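Local coordinates for protein arginase (Thermus thermophilus, PDB 2EF5) that probably hydrolyses L-arginine to L-ornithine and urea as a manganese-dependent arginase, using two metal ions per subunit, at residues P89-G94 against S257-E262; A119-N124 against V162-V167. All blocks are in the same frame, centred on the assembly; numbering follows the deposited sequence.

Contact 1: P89-G94 against S257-E262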
loop_
_atom_site.group_PDB
_atom_site.type_symbol
_atom_site.label_atom_id
_atom_site.label_comp_id
_atom_site.label_asym_id
_atom_site.label_seq_id
_atom_site.Cartn_x
_atom_site.Cartn_y
_atom_site.Cartn_z
ATOM N N PRO A 89 -26.062 29.328 23.507
ATOM C CA PRO A 89 -24.913 30.005 24.114
ATOM C C PRO A 89 -23.697 30.136 23.204
ATOM O O PRO A 89 -23.290 29.174 22.546
ATOM C CB PRO A 89 -24.604 29.129 25.317
ATOM C CG PRO A 89 -24.815 27.761 24.748
ATOM C CD PRO A 89 -26.123 27.921 23.950
ATOM N N ILE A 90 -23.119 31.331 23.192
ATOM C CA ILE A 90 -21.914 31.602 22.421
ATOM C C ILE A 90 -20.897 32.080 23.442
ATOM O O ILE A 90 -21.102 33.099 24.108
ATOM C CB ILE A 90 -22.102 32.721 21.388
ATOM C CG1 ILE A 90 -23.143 32.313 20.344
ATOM C CG2 ILE A 90 -20.758 33.017 20.714
ATOM C CD1 ILE A 90 -23.417 33.398 19.311
ATOM N N VAL A 91 -19.803 31.342 23.570
ATOM C CA VAL A 91 -18.768 31.695 24.521
ATOM C C VAL A 91 -17.585 32.323 23.794
ATOM O O VAL A 91 -17.008 31.720 22.899
ATOM C CB VAL A 91 -18.299 30.447 25.298
ATOM C CG1 VAL A 91 -17.286 30.845 26.361
ATOM C CG2 VAL A 91 -19.509 29.746 25.925
ATOM N N LEU A 92 -17.246 33.545 24.190
ATOM C CA LEU A 92 -16.144 34.291 23.604
ATOM C C LEU A 92 -14.944 34.022 24.464
ATOM O O LEU A 92 -14.985 34.183 25.682
ATOM C CB LEU A 92 -16.430 35.789 23.625
ATOM C CG LEU A 92 -17.824 36.204 23.160
ATOM C CD1 LEU A 92 -17.945 37.718 23.236
ATOM C CD2 LEU A 92 -18.074 35.711 21.738
ATOM N N GLY A 93 -13.845 33.630 23.854
ATOM C CA GLY A 93 -12.736 33.355 24.721
ATOM C C GLY A 93 -11.363 33.854 24.414
ATOM O O GLY A 93 -11.098 34.594 23.462
ATOM N N GLY A 94 -10.506 33.448 25.337
ATOM C CA GLY A 94 -9.102 33.696 25.266
ATOM C C GLY A 94 -8.742 32.244 25.028
ATOM O O GLY A 94 -9.141 31.686 24.000
ATOM N N SER A 257 -24.707 25.051 20.360
ATOM C CA SER A 257 -23.804 25.920 21.112
ATOM C C SER A 257 -22.521 26.203 20.340
ATOM O O SER A 257 -22.117 25.422 19.481
ATOM C CB SER A 257 -23.483 25.288 22.476
ATOM O OG SER A 257 -23.061 23.943 22.320
ATOM N N LEU A 258 -21.861 27.299 20.675
ATOM C CA LEU A 258 -20.659 27.695 19.950
ATOM C C LEU A 258 -19.596 28.405 20.776
ATOM O O LEU A 258 -19.926 29.239 21.620
ATOM C CB LEU A 258 -21.071 28.623 18.794
ATOM C CG LEU A 258 -19.992 29.441 18.079
ATOM C CD1 LEU A 258 -19.193 28.520 17.174
ATOM C CD2 LEU A 258 -20.624 30.550 17.260
ATOM N N ASP A 259 -18.326 28.073 20.533
ATOM C CA ASP A 259 -17.219 28.766 21.194
ATOM C C ASP A 259 -16.467 29.505 20.091
ATOM O O ASP A 259 -16.251 28.951 19.014
ATOM C CB ASP A 259 -16.193 27.822 21.844
ATOM C CG ASP A 259 -16.804 26.832 22.809
ATOM O OD1 ASP A 259 -17.748 27.184 23.536
ATOM O OD2 ASP A 259 -16.304 25.693 22.843
ATOM N N LEU A 260 -16.065 30.742 20.365
ATOM C CA LEU A 260 -15.276 31.547 19.432
ATOM C C LEU A 260 -14.041 31.850 20.268
ATOM O O LEU A 260 -14.059 32.745 21.108
ATOM C CB LEU A 260 -16.007 32.840 19.066
ATOM C CG LEU A 260 -17.322 32.688 18.300
ATOM C CD1 LEU A 260 -17.920 34.072 18.064
ATOM C CD2 LEU A 260 -17.074 31.985 16.966
ATOM N N VAL A 261 -12.972 31.093 20.048
ATOM C CA VAL A 261 -11.774 31.239 20.863
ATOM C C VAL A 261 -10.469 31.613 20.174
ATOM O O VAL A 261 -10.374 31.657 18.953
ATOM C CB VAL A 261 -11.499 29.924 21.639
ATOM C CG1 VAL A 261 -12.727 29.522 22.465
ATOM C CG2 VAL A 261 -11.156 28.809 20.649
ATOM N N GLU A 262 -9.469 31.868 21.015
ATOM C CA GLU A 262 -8.106 32.192 20.611
ATOM C C GLU A 262 -7.876 33.470 19.795
ATOM O O GLU A 262 -6.841 33.617 19.144
ATOM C CB GLU A 262 -7.503 30.981 19.891
ATOM C CG GLU A 262 -7.364 29.726 20.774
ATOM C CD GLU A 262 -6.203 29.812 21.764
ATOM O OE1 GLU A 262 -5.128 30.309 21.377
ATOM O OE2 GLU A 262 -6.353 29.369 22.924
#
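The carbonyl oxygen of V91 is gripped twice from the neighbouring strand: the amide N of L260 bonds to V91 O at 2.9 Å and nearly straight (171° at the hydrogen), while the CA-H of D259 leans on the same oxygen. L258 O is held likewise, by V91 N and by a close CA-H contact from I90 CA at 3.2 Å. With L258 N to P89 O and G93 N to L260 O, these bonds form a regular parallel ladder, in which the short segments 89-93 and 257-261 run with their axes 13° apart. The pairing continues one step on, E262 N donating to G94 O at 3.0 Å.

On one face of the sheet, L260 lies beside L92, pointing the same way, and runs aslant I90. Its CD1 methyl sits 4.0 Å from I90 CG2 and also packs on L92 CD2. Helix 22-28 covers this face, with L26 resting on both L92 and L260. On the other face D259 runs alongside V91. Its CG stands beside the backbone N (chi1 -54°), which carries OD1 over the flank of the valine, 3.7 Å from V91 CB. Three serine hydroxyls satisfy this carboxylate: S102 bonds OD1, S99 and S215 bond OD2. G93 leaves room for V261, since a CB there would come tightly against V261 CG1, and V261 CB touches G94 O. The bent chain of E262 brings OE2 back to the amide of H96, a manganese ligand.

The three hydroxyls would probably stabilise the buried carboxylate of D259 as an anion, and the bond from H96 N to E262 OE2 probably helps to position the backbone of this metal ligand.

Contact 2: A119-N124 against V162-V167. With MN (manganese (II) ion), chain H.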
loop_
_atom_site.group_PDB
_atom_site.type_symbol
_atom_site.label_atom_id
_atom_site.label_comp_id
_atom_site.label_asym_id
_atom_site.label_seq_id
_atom_site.Cartn_x
_atom_site.Cartn_y
_atom_site.Cartn_z
ATOM N N ALA A 119 -6.617 24.360 14.147
ATOM C CA ALA A 119 -5.401 23.975 13.437
ATOM C C ALA A 119 -4.715 22.913 14.301
ATOM O O ALA A 119 -3.851 22.173 13.823
ATOM C CB ALA A 119 -4.480 25.168 13.259
ATOM N N HIS A 120 -5.103 22.852 15.576
ATOM C CA HIS A 120 -4.542 21.871 16.505
ATOM C C HIS A 120 -5.640 20.951 17.020
ATOM O O HIS A 120 -6.822 21.249 16.868
ATOM C CB HIS A 120 -3.869 22.574 17.686
ATOM C CG HIS A 120 -2.862 23.598 17.278
ATOM N ND1 HIS A 120 -3.188 24.918 17.050
ATOM C CD2 HIS A 120 -1.537 23.487 17.003
ATOM C CE1 HIS A 120 -2.113 25.578 16.649
ATOM N NE2 HIS A 120 -1.099 24.728 16.613
ATOM N N ALA A 121 -5.243 19.842 17.637
ATOM C CA ALA A 121 -6.194 18.868 18.163
ATOM C C ALA A 121 -6.499 19.067 19.643
ATOM O O ALA A 121 -7.511 18.568 20.136
ATOM C CB ALA A 121 -5.668 17.459 17.934
ATOM N N ASP A 122 -5.633 19.795 20.341
ATOM C CA ASP A 122 -5.806 20.047 21.772
ATOM C C ASP A 122 -6.138 18.740 22.483
ATOM O O ASP A 122 -6.980 18.711 23.386
ATOM C CB ASP A 122 -6.938 21.049 22.019
ATOM C CG ASP A 122 -6.656 22.410 21.416
ATOM O OD1 ASP A 122 -5.494 22.864 21.485
ATOM O OD2 ASP A 122 -7.598 23.030 20.889
ATOM N N PHE A 123 -5.465 17.670 22.072
ATOM C CA PHE A 123 -5.701 16.351 22.634
ATOM C C PHE A 123 -4.530 15.826 23.474
ATOM O O PHE A 123 -4.329 14.612 23.581
ATOM C CB PHE A 123 -6.005 15.367 21.506
ATOM C CG PHE A 123 -7.027 14.322 21.868
ATOM C CD1 PHE A 123 -8.370 14.654 21.971
ATOM C CD2 PHE A 123 -6.643 13.009 22.105
ATOM C CE1 PHE A 123 -9.322 13.690 22.304
ATOM C CE2 PHE A 123 -7.578 12.038 22.439
ATOM C CZ PHE A 123 -8.923 12.375 22.540
ATOM N N ASN A 124 -3.761 16.734 24.063
ATOM C CA ASN A 124 -2.624 16.343 24.899
ATOM C C ASN A 124 -3.060 16.015 26.327
ATOM O O ASN A 124 -4.141 16.405 26.773
ATOM C CB ASN A 124 -1.586 17.474 24.954
ATOM C CG ASN A 124 -0.608 17.434 23.799
ATOM O OD1 ASN A 124 -0.339 18.454 23.164
ATOM N ND2 ASN A 124 -0.054 16.258 23.532
ATOM N N VAL A 162 -16.802 12.927 18.587
ATOM C CA VAL A 162 -15.941 14.082 18.348
ATOM C C VAL A 162 -15.365 14.041 16.935
ATOM O O VAL A 162 -14.982 12.986 16.440
ATOM C CB VAL A 162 -14.753 14.130 19.342
ATOM C CG1 VAL A 162 -13.776 15.256 18.947
ATOM C CG2 VAL A 162 -15.264 14.353 20.767
ATOM N N VAL A 163 -15.319 15.195 16.282
ATOM C CA VAL A 163 -14.751 15.289 14.942
ATOM C C VAL A 163 -13.889 16.542 14.896
ATOM O O VAL A 163 -14.337 17.618 15.281
ATOM C CB VAL A 163 -15.842 15.394 13.834
ATOM C CG1 VAL A 163 -15.181 15.475 12.470
ATOM C CG2 VAL A 163 -16.774 14.181 13.876
ATOM N N LEU A 164 -12.645 16.380 14.455
ATOM C CA LEU A 164 -11.703 17.483 14.333
ATOM C C LEU A 164 -11.654 17.867 12.859
ATOM O O LEU A 164 -11.590 16.992 11.995
ATOM C CB LEU A 164 -10.309 17.046 14.791
ATOM C CG LEU A 164 -10.022 17.012 16.293
ATOM C CD1 LEU A 164 -8.760 16.196 16.587
ATOM C CD2 LEU A 164 -9.849 18.447 16.782
ATOM N N VAL A 165 -11.676 19.167 12.576
ATOM C CA VAL A 165 -11.637 19.643 11.197
ATOM C C VAL A 165 -10.631 20.772 11.039
ATOM O O VAL A 165 -10.657 21.743 11.796
ATOM C CB VAL A 165 -13.032 20.171 10.742
ATOM C CG1 VAL A 165 -12.980 20.605 9.273
ATOM C CG2 VAL A 165 -14.103 19.101 10.951
ATOM N N GLY A 166 -9.747 20.633 10.054
ATOM C CA GLY A 166 -8.756 21.657 9.774
ATOM C C GLY A 166 -7.403 21.484 10.436
ATOM O O GLY A 166 -6.543 22.350 10.305
ATOM N N VAL A 167 -7.201 20.368 11.132
ATOM C CA VAL A 167 -5.944 20.132 11.831
ATOM C C VAL A 167 -4.731 20.085 10.908
ATOM O O VAL A 167 -4.769 19.464 9.846
ATOM C CB VAL A 167 -6.015 18.823 12.656
ATOM C CG1 VAL A 167 -4.671 18.512 13.264
ATOM C CG2 VAL A 167 -7.060 18.967 13.748
HETATM MN MN MN H . -7.496 25.120 20.123
#
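The CB methyl of A121 presses on the end of L164, with A121 CB 3.6 Å from L164 CD1. The other branch of the leucine, CD2, lies 3.9 Å from A121 CA. With CG beside the backbone N (chi1 -80°), L164 spreads its two methyls against the alanine. V167 supplies the second patch: its CG1 lies 3.8 Å from A119 O, and its CG2 is 3.9 Å from H120 O. Between the two backbones, V167 CA directs its hydrogen at A119 O over 3.5 Å. No conventional hydrogen bond joins the segments; the touching is the methyl contact of A121 on L164 and, for the most part, carbon atoms set against backbone carbonyl oxygens.

The side chains of D122 and H120 reach the metals. D122 OD2 binds manganese at 2.2 Å, whereas D122 OD1 stands 3.3 Å from the ion, so a single oxygen makes the metal bond. H96, D118 and D217 complete that site, and W116 NE1 also hydrogen-bonds to D122 OD2. H120 belongs to the second manganese site, together with D118, D217 and D219.

Farther out, the backbone carrying these ligands is fixed at several points: A119 N bonds to D219 OD1, H120 N to D118 OD1, and F123 N to E174 OE2 of helix 172-181. The strand turns a corner at G166, after which V167 lies against the loop; G166 O bonds to R168 NH2. With an alanine in place of L164, both methyls on A121 would be lost, and the gap left beside A121 would probably give the backbone between H120 and D122 more room to shift. The strand meets the loop largely through methyl groups and leaves the carboxylate of D122 and the imidazole of H120 to the metal sites, consistent with a support that does not compete for their coordinating atoms.

The two contacts lie with their centres 16 Å apart and their nearest atoms about 7 Å apart, without touching. Both belong to the central parallel sheet of the arginase fold: contact 1 joins neighbouring strands 87-93 and 255-261, while in contact 2 the loop after strand 113-117 lies against strand 162-167, three places beyond 255-261 in the sheet. Along the chain, 89-94 comes first, then both segments of contact 2, and 257-262 last. Strands 212-217 and 113-117 lie between 255-261 and 162-167, and D217 and D118, at or just after their ends, contribute to both manganese sites. Contact 1 approaches these sites through E262, contact 2 through H120 and D122, so the metal centre is framed from two parts of one sheet.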